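Local structure of A-type flavoprotein (Giardia intestinalis, 2Q9U) at residues E12-P15 and G16-W19; T135-G139 and K140-K144; I146-P149 and L150-W153; L291-S295 and S296-K300; N320-M323 and P324-A328. The protein scavenges oxygen in this parasite as a flavodiiron oxidoreductase, probably passing electrons from flavin mononucleotide to an oxo-bridged pair of irons. One frame throughout, in Å; residues are numbered along the deposited sequence.

Interaction 1: residues E12-P15 and G16-W19; sequences EMIP and GVYW
Glu-12 lies flat on the ring of Tyr-18, its partner in a non-hydrogen-bonded antiparallel pair. With CG anti to the backbone N (chi1 -158°) and the chain extended beyond it, the side chain runs over one ring face toward the hydroxyl. Glu-12 CB lies over the face, nearest Tyr-18 CE2 at 3.5 Å. CG makes a CH-pi contact, 3.7 Å from the ring centroid. CD then sits 3.4 Å from the Tyr-18 OH, and the carboxylate is stacked almost parallel to the ring, the two planes 8° apart. At the tip, OE2 turns its anti lone pair to the backbone of the turn and accepts from Gly-16 N in a short, nearly straight bond of 2.7 Å.

That turn is type II, from Ile-14 to Val-17, and Gly-16 takes its positive-phi corner. It closes a hairpin with a classic beta bulge: Met-13 and Ile-14 both face Val-17, whose carbonyl O takes a firm bond from Met-13 N (2.8 Å) and a weak one from Ile-14 N. Ile-14 and Val-17 lie side by side, CG1 to CB 3.6 Å, on the face packed against Ile-166. Met-13 SD approaches the Trp-19 ring obliquely, a Met-aromatic contact.

One side chain thus does two jobs: its methylenes cover the ring face while a carboxylate oxygen accepts from the turn amide, a pairing that would probably favour the ionised form of Glu-12.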
# COMPACT_ATOMS: atom_id res chain seq x y z
N GLU A 12 -19.47 28.66 -15.20
CA GLU A 12 -19.64 28.95 -16.62
C GLU A 12 -18.26 28.96 -17.30
O GLU A 12 -17.45 29.85 -17.06
CB GLU A 12 -20.40 30.28 -16.83
CG GLU A 12 -21.08 30.40 -18.21
CD GLU A 12 -21.84 31.71 -18.39
OE1 GLU A 12 -21.83 32.53 -17.45
OE2 GLU A 12 -22.45 31.92 -19.47
N MET A 13 -18.00 27.97 -18.15
CA MET A 13 -16.68 27.83 -18.75
C MET A 13 -16.51 28.70 -19.98
O MET A 13 -15.46 29.35 -20.16
CB MET A 13 -16.41 26.38 -19.05
CG MET A 13 -15.82 25.72 -17.77
SD MET A 13 -15.55 24.03 -18.05
CE MET A 13 -14.16 23.97 -19.18
N ILE A 14 -17.57 28.74 -20.77
CA ILE A 14 -17.68 29.63 -21.91
C ILE A 14 -19.14 30.11 -21.93
O ILE A 14 -19.98 29.50 -21.26
CB ILE A 14 -17.26 28.94 -23.24
CG1 ILE A 14 -17.99 27.61 -23.43
CG2 ILE A 14 -15.74 28.69 -23.28
CD1 ILE A 14 -17.50 26.77 -24.57
N PRO A 15 -19.44 31.20 -22.67
CA PRO A 15 -20.81 31.73 -22.60
C PRO A 15 -21.89 30.66 -22.80
O PRO A 15 -21.91 29.97 -23.82
CB PRO A 15 -20.85 32.78 -23.71
CG PRO A 15 -19.40 33.31 -23.72
CD PRO A 15 -18.59 32.02 -23.56
N GLY A 16 -22.69 30.49 -21.76
CA GLY A 16 -23.84 29.60 -21.75
C GLY A 16 -23.52 28.11 -21.57
O GLY A 16 -24.41 27.29 -21.72
N VAL A 17 -22.25 27.77 -21.29
CA VAL A 17 -21.84 26.35 -21.10
C VAL A 17 -21.20 26.21 -19.72
O VAL A 17 -20.20 26.86 -19.43
CB VAL A 17 -20.92 25.80 -22.24
CG1 VAL A 17 -20.60 24.29 -22.06
CG2 VAL A 17 -21.54 26.04 -23.67
N TYR A 18 -21.82 25.39 -18.88
CA TYR A 18 -21.46 25.28 -17.47
C TYR A 18 -20.93 23.90 -17.16
O TYR A 18 -21.49 22.90 -17.62
CB TYR A 18 -22.68 25.56 -16.58
CG TYR A 18 -23.23 26.97 -16.69
CD1 TYR A 18 -23.97 27.36 -17.81
CD2 TYR A 18 -23.03 27.89 -15.68
CE1 TYR A 18 -24.49 28.68 -17.90
CE2 TYR A 18 -23.55 29.21 -15.76
CZ TYR A 18 -24.29 29.58 -16.88
OH TYR A 18 -24.81 30.85 -16.99
N TRP A 19 -19.87 23.86 -16.35
CA TRP A 19 -19.38 22.59 -15.81
C TRP A 19 -20.28 22.16 -14.68
O TRP A 19 -20.47 22.88 -13.69
CB TRP A 19 -17.93 22.74 -15.35
CG TRP A 19 -17.31 21.52 -14.79
CD1 TRP A 19 -16.65 20.54 -15.49
CD2 TRP A 19 -17.26 21.13 -13.41
NE1 TRP A 19 -16.19 19.58 -14.63
CE2 TRP A 19 -16.55 19.91 -13.35
CE3 TRP A 19 -17.73 21.71 -12.22
CZ2 TRP A 19 -16.28 19.26 -12.14
CZ3 TRP A 19 -17.48 21.06 -11.01
CH2 TRP A 19 -16.76 19.84 -10.98

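Interaction 2: residues T135-G139 and K140-K144; sequences TLKIG and KRTLK
Leu-136 and Leu-143 pair across a tight beta hairpin at the edge of one sheet of the metallo-beta-lactamase-like domain. Two backbone bonds join them, Leu-136 N to Leu-143 O at 2.9 Å and Leu-143 N to Leu-136 O at 2.8 Å. A third, from Ile-138 N to Arg-141 O, closes the bend, where Gly-139 adopts backbone angles suited to glycine.

The buried side is the leucine side. Leu-136 and Leu-143 turn inward toward Tyr-80 and Val-82 of the strand 80-82, and Ile-138 CG2 adds a looser contact with Leu-143 CD1. A chi1 of 66° swings Ile-138 CG1 across the base of Arg-141, 3.8 Å from its CB. From there the arginine stretches out, extended to NE, and its guanidinium group is held by salt bridges to Asp-164 and Asp-48.

The other face is the more exposed one, although its side chains do touch. The Thr-135 methyl CG2 crosses over Thr-142 CB at 3.6 Å, while the exposed Lys-137 bends back late in its chain, bringing NZ beside the Thr-142 methyl. Lys-144 is bent at chi2, chi3 and chi4, and its aliphatic part crosses Thr-135; its NZ makes a weak hydrogen bond to the carbonyl O of Tyr-134. Within that curl, Lys-144 CD lies 3.5 Å from Thr-135 OG1.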
# COMPACT_ATOMS: atom_id res chain seq x y z
N THR A 135 -28.53 16.59 -37.26
CA THR A 135 -28.37 17.88 -36.60
C THR A 135 -29.46 18.08 -35.57
O THR A 135 -30.63 18.17 -35.93
CB THR A 135 -28.42 19.08 -37.61
OG1 THR A 135 -27.47 18.85 -38.67
CG2 THR A 135 -28.08 20.38 -36.92
N LEU A 136 -29.09 18.14 -34.29
CA LEU A 136 -30.04 18.42 -33.23
C LEU A 136 -30.10 19.90 -32.91
O LEU A 136 -29.12 20.49 -32.45
CB LEU A 136 -29.70 17.64 -31.96
CG LEU A 136 -30.65 17.92 -30.78
CD1 LEU A 136 -32.09 17.56 -31.12
CD2 LEU A 136 -30.20 17.18 -29.52
N LYS A 137 -31.27 20.51 -33.14
CA LYS A 137 -31.44 21.91 -32.83
C LYS A 137 -31.80 22.11 -31.35
O LYS A 137 -32.75 21.51 -30.85
CB LYS A 137 -32.50 22.56 -33.76
CG LYS A 137 -32.53 24.07 -33.61
CD LYS A 137 -33.24 24.73 -34.79
CE LYS A 137 -32.48 26.00 -35.22
NZ LYS A 137 -31.31 25.70 -36.13
N ILE A 138 -31.04 22.95 -30.64
CA ILE A 138 -31.31 23.16 -29.22
C ILE A 138 -31.65 24.61 -28.91
O ILE A 138 -31.82 24.97 -27.75
CB ILE A 138 -30.20 22.59 -28.26
CG1 ILE A 138 -28.89 23.36 -28.44
CG2 ILE A 138 -30.05 21.07 -28.44
CD1 ILE A 138 -27.79 23.10 -27.35
N GLY A 139 -31.76 25.42 -29.97
CA GLY A 139 -32.15 26.83 -29.87
C GLY A 139 -31.28 27.68 -30.76
O GLY A 139 -31.30 27.54 -31.98
N LYS A 140 -30.49 28.56 -30.14
CA LYS A 140 -29.44 29.30 -30.84
C LYS A 140 -28.38 28.33 -31.36
O LYS A 140 -27.76 28.58 -32.41
CB LYS A 140 -28.80 30.35 -29.91
CG LYS A 140 -29.81 31.34 -29.39
CD LYS A 140 -29.28 32.77 -29.38
CE LYS A 140 -30.35 33.74 -29.89
NZ LYS A 140 -30.72 33.46 -31.32
N ARG A 141 -28.18 27.23 -30.65
CA ARG A 141 -27.13 26.27 -31.01
C ARG A 141 -27.71 25.04 -31.71
O ARG A 141 -28.90 24.73 -31.60
CB ARG A 141 -26.32 25.84 -29.76
CG ARG A 141 -25.60 26.99 -29.05
CD ARG A 141 -24.93 26.51 -27.76
NE ARG A 141 -24.41 27.59 -26.90
CZ ARG A 141 -25.17 28.32 -26.08
NH1 ARG A 141 -26.49 28.16 -26.05
NH2 ARG A 141 -24.61 29.25 -25.30
N THR A 142 -26.87 24.37 -32.48
CA THR A 142 -27.16 23.02 -32.95
C THR A 142 -26.03 22.09 -32.48
O THR A 142 -24.93 22.54 -32.13
CB THR A 142 -27.28 22.94 -34.46
OG1 THR A 142 -26.02 23.27 -35.08
CG2 THR A 142 -28.37 23.90 -34.98
N LEU A 143 -26.33 20.80 -32.46
CA LEU A 143 -25.35 19.77 -32.08
C LEU A 143 -25.25 18.70 -33.14
O LEU A 143 -26.28 18.23 -33.68
CB LEU A 143 -25.75 19.12 -30.75
CG LEU A 143 -25.84 20.02 -29.51
CD1 LEU A 143 -26.29 19.19 -28.33
CD2 LEU A 143 -24.49 20.69 -29.24
N LYS A 144 -24.00 18.32 -33.45
CA LYS A 144 -23.66 17.22 -34.35
C LYS A 144 -22.97 16.11 -33.55
O LYS A 144 -22.45 16.36 -32.44
CB LYS A 144 -22.71 17.69 -35.46
CG LYS A 144 -23.20 18.95 -36.20
CD LYS A 144 -24.33 18.63 -37.17
CE LYS A 144 -23.80 18.03 -38.47
NZ LYS A 144 -23.99 16.58 -38.41

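Interaction 3: residues I146-P149 and L150-W153; sequences IPVP and LLHW. With FMN (flavin mononucleotide), chain F; FEO (mu-oxo-diiron), chain G.
A cis peptide joins Leu-151 to His-152, directly after a type II turn in which Val-148 and Leu-151 meet. The turn is closed by Leu-151 N, which donates to Val-148 O at 3.0 Å, a bent bond with an N-H...O angle of 131°. Leu-150 occupies the positive-phi corner, and its own N reaches forward to Trp-153 O at 2.8 Å, folding the next residues back on the turn.

The side chains of Val-148 and Leu-151 cross at an angle, with Val-148 CB 4.0 Å from Leu-151 CB. The Leu-151 CB also rests 3.4 Å from Val-148 O, and both residues pack on Ala-214 of the helix 208-219. Lys-213 of that helix binds the carbonyl of Pro-149.

Beyond the turn, His-152 swings CG between its backbone N and carbonyl carbon (chi1 65°) and presents NE2 to the iron FE2 at 2.2 Å. Glu-87, His-85 and Asp-171 also bind irons of the same oxo-bridged centre. Trp-153 runs alongside, its CG over one face of the His-152 imidazole; its NE1 lies 3.4 Å from C9 of the flavin, which meets the indole at its edge. This flavin is held by the second subunit, whose Trp-352 meets the Trp-153 ring edge to face.

Consecutive residues therefore touch the diiron centre and the flavin of the partner subunit, consistent with electrons passing from flavin to iron across the subunit interface.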
# COMPACT_ATOMS: atom_id res chain seq x y z
N ILE A 146 -20.31 12.73 -33.68
CA ILE A 146 -19.22 12.10 -34.41
C ILE A 146 -18.92 10.74 -33.74
O ILE A 146 -18.24 10.69 -32.68
CB ILE A 146 -17.95 12.98 -34.39
CG1 ILE A 146 -18.21 14.37 -35.00
CG2 ILE A 146 -16.84 12.24 -35.12
CD1 ILE A 146 -17.08 15.42 -34.69
N PRO A 147 -19.43 9.64 -34.32
CA PRO A 147 -19.10 8.34 -33.77
C PRO A 147 -17.59 8.12 -33.88
O PRO A 147 -16.97 8.46 -34.90
CB PRO A 147 -19.88 7.37 -34.66
CG PRO A 147 -21.06 8.21 -35.17
CD PRO A 147 -20.35 9.52 -35.47
N VAL A 148 -17.00 7.64 -32.80
CA VAL A 148 -15.58 7.26 -32.84
C VAL A 148 -15.50 5.80 -32.33
O VAL A 148 -14.96 5.54 -31.27
CB VAL A 148 -14.68 8.25 -32.03
CG1 VAL A 148 -14.58 9.68 -32.72
CG2 VAL A 148 -15.18 8.41 -30.60
N PRO A 149 -16.06 4.83 -33.09
CA PRO A 149 -16.09 3.46 -32.56
C PRO A 149 -14.70 2.91 -32.26
O PRO A 149 -13.77 3.13 -33.02
CB PRO A 149 -16.75 2.65 -33.68
CG PRO A 149 -16.58 3.48 -34.91
CD PRO A 149 -16.69 4.90 -34.42
N LEU A 150 -14.60 2.22 -31.12
CA LEU A 150 -13.35 1.72 -30.55
C LEU A 150 -12.34 2.83 -30.25
O LEU A 150 -11.13 2.63 -30.37
CB LEU A 150 -12.74 0.56 -31.35
CG LEU A 150 -13.53 -0.76 -31.36
CD1 LEU A 150 -12.81 -1.75 -32.27
CD2 LEU A 150 -13.72 -1.36 -29.93
N LEU A 151 -12.84 3.99 -29.84
CA LEU A 151 -12.01 5.04 -29.25
C LEU A 151 -12.69 5.56 -27.98
O LEU A 151 -13.13 6.71 -27.95
CB LEU A 151 -11.77 6.20 -30.26
CG LEU A 151 -10.64 7.19 -29.92
CD1 LEU A 151 -9.30 6.47 -30.02
CD2 LEU A 151 -10.68 8.43 -30.88
N HIS A 152 -12.78 4.72 -26.94
CA HIS A 152 -12.20 3.37 -26.90
C HIS A 152 -13.25 2.23 -26.86
O HIS A 152 -12.87 1.04 -26.81
CB HIS A 152 -11.26 3.26 -25.67
CG HIS A 152 -11.99 3.37 -24.38
ND1 HIS A 152 -12.22 2.29 -23.56
CD2 HIS A 152 -12.59 4.43 -23.78
CE1 HIS A 152 -12.91 2.68 -22.50
NE2 HIS A 152 -13.16 3.98 -22.62
N TRP A 153 -14.55 2.57 -26.83
CA TRP A 153 -15.61 1.53 -26.86
C TRP A 153 -16.36 1.59 -28.20
O TRP A 153 -16.29 2.62 -28.90
CB TRP A 153 -16.58 1.72 -25.68
CG TRP A 153 -16.17 1.01 -24.42
CD1 TRP A 153 -14.93 0.51 -24.10
CD2 TRP A 153 -17.01 0.74 -23.29
NE1 TRP A 153 -14.95 -0.07 -22.86
CE2 TRP A 153 -16.22 0.05 -22.34
CE3 TRP A 153 -18.35 0.98 -23.00
CZ2 TRP A 153 -16.73 -0.37 -21.10
CZ3 TRP A 153 -18.87 0.55 -21.76
CH2 TRP A 153 -18.05 -0.11 -20.84
N1 FMN F . -14.28 -5.75 -23.83
C2 FMN F . -13.85 -6.53 -24.86
O2 FMN F . -14.62 -7.39 -25.33
N3 FMN F . -12.59 -6.36 -25.39
C4 FMN F . -11.72 -5.42 -24.87
O4 FMN F . -10.56 -5.41 -25.29
C4A FMN F . -12.14 -4.61 -23.80
N5 FMN F . -11.33 -3.62 -23.25
C5A FMN F . -11.81 -2.84 -22.20
C6 FMN F . -11.00 -1.85 -21.64
C7 FMN F . -11.47 -1.06 -20.57
C7M FMN F . -10.64 0.12 -20.15
C8 FMN F . -12.76 -1.25 -20.07
C8M FMN F . -13.26 -0.50 -18.86
C9 FMN F . -13.56 -2.24 -20.63
C9A FMN F . -13.10 -3.04 -21.70
N10 FMN F . -13.91 -4.03 -22.25
C10 FMN F . -13.44 -4.79 -23.30
C1' FMN F . -15.30 -4.28 -21.75
C2' FMN F . -15.32 -5.05 -20.43
O2' FMN F . -14.85 -6.39 -20.58
C3' FMN F . -16.75 -4.94 -19.91
O3' FMN F . -16.91 -3.61 -19.42
C4' FMN F . -17.10 -5.90 -18.79
O4' FMN F . -18.51 -5.87 -18.58
C5' FMN F . -16.41 -5.54 -17.49
O5' FMN F . -16.60 -6.59 -16.55
P FMN F . -16.61 -6.24 -15.00
O1P FMN F . -16.43 -7.56 -14.28
O2P FMN F . -15.47 -5.30 -14.74
O3P FMN F . -17.92 -5.57 -14.59
FE1 FEO G . -14.05 7.67 -18.91
FE2 FEO G . -14.35 5.09 -21.18
O FEO G . -14.97 6.22 -19.58

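Interaction 4: residues L291-S295 and S296-K300; sequences LEMTS and SDITK
This is a strand-to-helix connection of the flavodoxin-like domain, in which the edge strand 287-292 ends, turns and enters the helix 298-306. Leu-291, next to last in the strand, reaches with its two methyls to two points of the segment 296-300. Its CD2 lies 3.8 Å from Ser-296 OG, and its CD1 lies 3.7 Å from Lys-300 O in the first turn of the helix. The link between them is a compact bend: Ser-295 N donates to Glu-292 O at 2.8 Å, while Ser-296 N makes a long, weak bond to Met-293 O.

Met-293 is bent at both chi2 and chi3, and this doubling back carries its methyl CE to the opening of the helix, 4.1 Å from both Ile-298 CG2 and Asp-297 C.

Asp-297 is the N-cap. Its OD1 accepts from Lys-300 N at 2.9 Å, met nearly head-on. OD2 meanwhile offers its syn lone pair to Lys-300 NZ in a salt bridge of 2.7 Å. One residue of the first turn thus grips both carboxylate oxygens, fixing the rotation of the cap; the positive end of the helix would be expected to stabilise its charge further. Lys-300 NZ has a second carboxylate partner in Asp-36.

Around this corner, Leu-291 bonds through its backbone to the neighbouring strand 258-263, Met-293 packs against Ser-325 and Ala-329 of the helix 324-336, and Ile-298 leans on Tyr-332 of that helix and on Pro-324 of the second subunit.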
# COMPACT_ATOMS: atom_id res chain seq x y z
N LEU A 291 12.26 0.91 -14.18
CA LEU A 291 11.01 0.64 -13.48
C LEU A 291 11.08 -0.75 -12.88
O LEU A 291 11.07 -1.73 -13.62
CB LEU A 291 9.81 0.70 -14.45
CG LEU A 291 9.56 2.02 -15.18
CD1 LEU A 291 8.29 1.89 -16.03
CD2 LEU A 291 9.39 3.15 -14.15
N GLU A 292 11.15 -0.84 -11.55
CA GLU A 292 11.14 -2.15 -10.90
C GLU A 292 9.77 -2.40 -10.27
O GLU A 292 9.24 -1.53 -9.57
CB GLU A 292 12.23 -2.23 -9.82
CG GLU A 292 12.47 -3.65 -9.30
CD GLU A 292 13.96 -3.91 -9.06
OE1 GLU A 292 14.80 -3.40 -9.85
OE2 GLU A 292 14.29 -4.61 -8.08
N MET A 293 9.21 -3.59 -10.52
CA MET A 293 7.79 -3.79 -10.25
C MET A 293 7.43 -3.70 -8.77
O MET A 293 6.31 -3.33 -8.45
CB MET A 293 7.24 -5.08 -10.89
CG MET A 293 7.35 -5.09 -12.44
SD MET A 293 6.61 -3.64 -13.24
CE MET A 293 4.87 -3.77 -12.97
N THR A 294 8.38 -3.98 -7.89
CA THR A 294 8.13 -3.76 -6.46
C THR A 294 7.96 -2.28 -6.04
O THR A 294 7.50 -2.00 -4.93
CB THR A 294 9.20 -4.40 -5.59
OG1 THR A 294 10.50 -3.97 -6.02
CG2 THR A 294 9.11 -5.93 -5.65
N SER A 295 8.35 -1.34 -6.90
CA SER A 295 8.17 0.08 -6.62
C SER A 295 7.51 0.83 -7.77
O SER A 295 7.56 2.06 -7.83
CB SER A 295 9.50 0.75 -6.26
OG SER A 295 10.49 0.41 -7.22
N SER A 296 6.88 0.10 -8.69
CA SER A 296 6.24 0.75 -9.83
C SER A 296 4.89 0.08 -10.02
O SER A 296 4.41 -0.64 -9.14
CB SER A 296 7.12 0.66 -11.08
OG SER A 296 6.63 1.50 -12.13
N ASP A 297 4.23 0.35 -11.13
CA ASP A 297 2.96 -0.28 -11.38
C ASP A 297 2.75 -0.31 -12.88
O ASP A 297 3.48 0.36 -13.62
CB ASP A 297 1.84 0.46 -10.64
CG ASP A 297 1.74 1.93 -11.05
OD1 ASP A 297 1.52 2.20 -12.25
OD2 ASP A 297 1.85 2.81 -10.16
N ILE A 298 1.78 -1.09 -13.33
CA ILE A 298 1.60 -1.31 -14.76
C ILE A 298 1.20 0.01 -15.46
O ILE A 298 1.46 0.18 -16.65
CB ILE A 298 0.54 -2.45 -15.04
CG1 ILE A 298 -0.81 -2.12 -14.34
CG2 ILE A 298 1.12 -3.85 -14.65
CD1 ILE A 298 -1.99 -2.98 -14.81
N THR A 299 0.56 0.92 -14.73
CA THR A 299 0.17 2.22 -15.31
C THR A 299 1.41 3.04 -15.76
O THR A 299 1.43 3.66 -16.83
CB THR A 299 -0.69 3.04 -14.32
OG1 THR A 299 -1.74 2.20 -13.81
CG2 THR A 299 -1.29 4.29 -15.01
N LYS A 300 2.43 3.02 -14.91
CA LYS A 300 3.69 3.69 -15.21
C LYS A 300 4.49 2.93 -16.29
O LYS A 300 5.17 3.54 -17.13
CB LYS A 300 4.46 3.89 -13.89
CG LYS A 300 3.69 4.93 -13.03
CD LYS A 300 4.19 5.13 -11.62
CE LYS A 300 3.24 6.08 -10.87
NZ LYS A 300 1.86 5.49 -10.62

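Interaction 5: residues N320-M323 and P324-A328; sequences NTMM and PSVAA. With FMN (flavin mononucleotide), chain B; NO3 (nitrate ion), chain D.
Met-322 lays its sulfur against the first turn of the helix 324-336, with SD 3.5 Å from Ala-327 N and 4.0 Å from Ala-327 CB. It also lies beside the CG1 branch of Val-326. The chain is extended to SD (chi2 -179°), which puts the sulfur on the helix, and turns at chi3 to carry CE aside. Met-323 is the N-cap residue, and here the backbone does the joining: its carbonyl O accepts from Ala-327 N at 3.2 Å, in the carbonyl plane, and more weakly from Val-326 N.

At the same helix start a nitrate ion, probably from the crystallisation liquor, is bound. Its O3 accepts from Ser-325 N at 2.9 Å and sits 3.5 Å from Met-323 CB, with the Met-323 methyl CE close by. The amides at a helix N terminus would be expected to attract such an anion. Upstream in the loop, Asn-320 N donates to the flavin O4 at 2.8 Å.

In the next shell, Ser-315 OG takes a bond from Met-323 N, and Asp-264 holds the Ser-325 hydroxyl. Met-322 also touches Ala-356 and Ile-360 of the helix 356-367, while its carbonyl is bound by Asn-331 of the second subunit.

A loop that meets the isoalloxazine through a backbone amide and then enters a helix is part of the flavin site of the flavodoxin-like fold.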
# COMPACT_ATOMS: atom_id res chain seq x y z
N ASN A 320 10.84 -21.86 -12.61
CA ASN A 320 10.89 -22.25 -14.02
C ASN A 320 10.25 -21.27 -14.99
O ASN A 320 9.98 -21.61 -16.14
CB ASN A 320 10.30 -23.65 -14.23
CG ASN A 320 11.04 -24.72 -13.44
OD1 ASN A 320 12.26 -24.84 -13.55
ND2 ASN A 320 10.30 -25.48 -12.62
N THR A 321 10.00 -20.04 -14.53
CA THR A 321 9.49 -19.02 -15.43
C THR A 321 9.93 -17.62 -14.99
O THR A 321 10.84 -17.50 -14.16
CB THR A 321 7.94 -19.16 -15.62
OG1 THR A 321 7.50 -18.23 -16.62
CG2 THR A 321 7.16 -18.97 -14.30
N MET A 322 9.33 -16.58 -15.56
CA MET A 322 9.62 -15.20 -15.13
C MET A 322 8.81 -14.87 -13.88
O MET A 322 7.84 -15.55 -13.57
CB MET A 322 9.28 -14.19 -16.25
CG MET A 322 7.77 -14.12 -16.52
SD MET A 322 7.33 -12.97 -17.84
CE MET A 322 7.66 -13.97 -19.32
N MET A 323 9.20 -13.82 -13.17
CA MET A 323 8.44 -13.40 -11.99
C MET A 323 7.02 -12.97 -12.42
O MET A 323 6.87 -12.37 -13.50
CB MET A 323 9.18 -12.29 -11.24
CG MET A 323 10.48 -12.81 -10.56
SD MET A 323 11.33 -11.54 -9.60
CE MET A 323 10.21 -11.39 -8.20
N PRO A 324 5.98 -13.29 -11.59
CA PRO A 324 4.59 -12.96 -11.91
C PRO A 324 4.40 -11.48 -12.24
O PRO A 324 3.61 -11.15 -13.13
CB PRO A 324 3.84 -13.32 -10.61
CG PRO A 324 4.67 -14.48 -10.02
CD PRO A 324 6.09 -14.02 -10.30
N SER A 325 5.11 -10.58 -11.54
CA SER A 325 4.97 -9.12 -11.77
C SER A 325 5.38 -8.73 -13.21
O SER A 325 4.76 -7.84 -13.86
CB SER A 325 5.79 -8.33 -10.75
OG SER A 325 7.17 -8.65 -10.86
N VAL A 326 6.39 -9.41 -13.72
CA VAL A 326 6.86 -9.15 -15.09
C VAL A 326 5.88 -9.74 -16.11
O VAL A 326 5.65 -9.12 -17.17
CB VAL A 326 8.33 -9.61 -15.27
CG1 VAL A 326 8.87 -9.39 -16.72
CG2 VAL A 326 9.22 -8.87 -14.29
N ALA A 327 5.32 -10.92 -15.83
CA ALA A 327 4.20 -11.48 -16.65
C ALA A 327 3.01 -10.49 -16.72
O ALA A 327 2.39 -10.30 -17.79
CB ALA A 327 3.73 -12.85 -16.09
N ALA A 328 2.71 -9.85 -15.61
CA ALA A 328 1.59 -8.88 -15.63
C ALA A 328 1.95 -7.70 -16.51
O ALA A 328 1.14 -7.27 -17.36
CB ALA A 328 1.24 -8.44 -14.20
N1 FMN B . 16.56 -20.54 -10.42
C2 FMN B . 16.28 -21.35 -11.48
O2 FMN B . 17.14 -21.54 -12.36
N3 FMN B . 15.05 -21.99 -11.55
C4 FMN B . 14.08 -21.79 -10.58
O4 FMN B . 12.97 -22.28 -10.78
C4A FMN B . 14.36 -20.94 -9.50
N5 FMN B . 13.44 -20.72 -8.47
C5A FMN B . 13.79 -19.89 -7.42
C6 FMN B . 12.87 -19.65 -6.38
C7 FMN B . 13.20 -18.81 -5.31
C7M FMN B . 12.26 -18.76 -4.13
C8 FMN B . 14.45 -18.19 -5.26
C8M FMN B . 14.79 -17.19 -4.18
C9 FMN B . 15.36 -18.42 -6.28
C9A FMN B . 15.04 -19.26 -7.36
N10 FMN B . 15.95 -19.48 -8.39
C10 FMN B . 15.63 -20.33 -9.43
C1' FMN B . 17.31 -18.85 -8.40
C2' FMN B . 17.27 -17.38 -8.80
O2' FMN B . 16.90 -17.20 -10.17
C3' FMN B . 18.64 -16.81 -8.43
O3' FMN B . 18.67 -16.68 -7.02
C4' FMN B . 18.96 -15.46 -9.05
O4' FMN B . 20.34 -15.17 -8.84
C5' FMN B . 18.14 -14.34 -8.42
O5' FMN B . 18.32 -13.16 -9.18
P FMN B . 18.18 -11.76 -8.44
O1P FMN B . 18.02 -10.73 -9.55
O2P FMN B . 16.96 -11.83 -7.57
O3P FMN B . 19.40 -11.45 -7.59
N NO3 D . 6.11 -11.06 -7.88
O1 NO3 D . 4.80 -10.60 -7.69
O2 NO3 D . 6.83 -11.57 -6.80
O3 NO3 D . 6.72 -10.99 -9.13

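Overall arrangement
From the N terminus, interaction 1 closes the first hairpin, of strands 12-14 and 17-24, at the edge of one sheet of the lactamase-like domain. Interaction 2 closes another at the edge of the second sheet; they touch where Pro-15 O meets the Arg-141 guanidinium. Strand 142-147 then runs from interaction 2 into interaction 3, the turn leading to the diiron centre and the partner subunit's flavin. Interactions 4 and 5 lie in the flavodoxin-like domain, where each joins a helix start to the chain before it, and they meet through Met-293 and Ser-325. All five are local and follow in series; none nests within or crosses another.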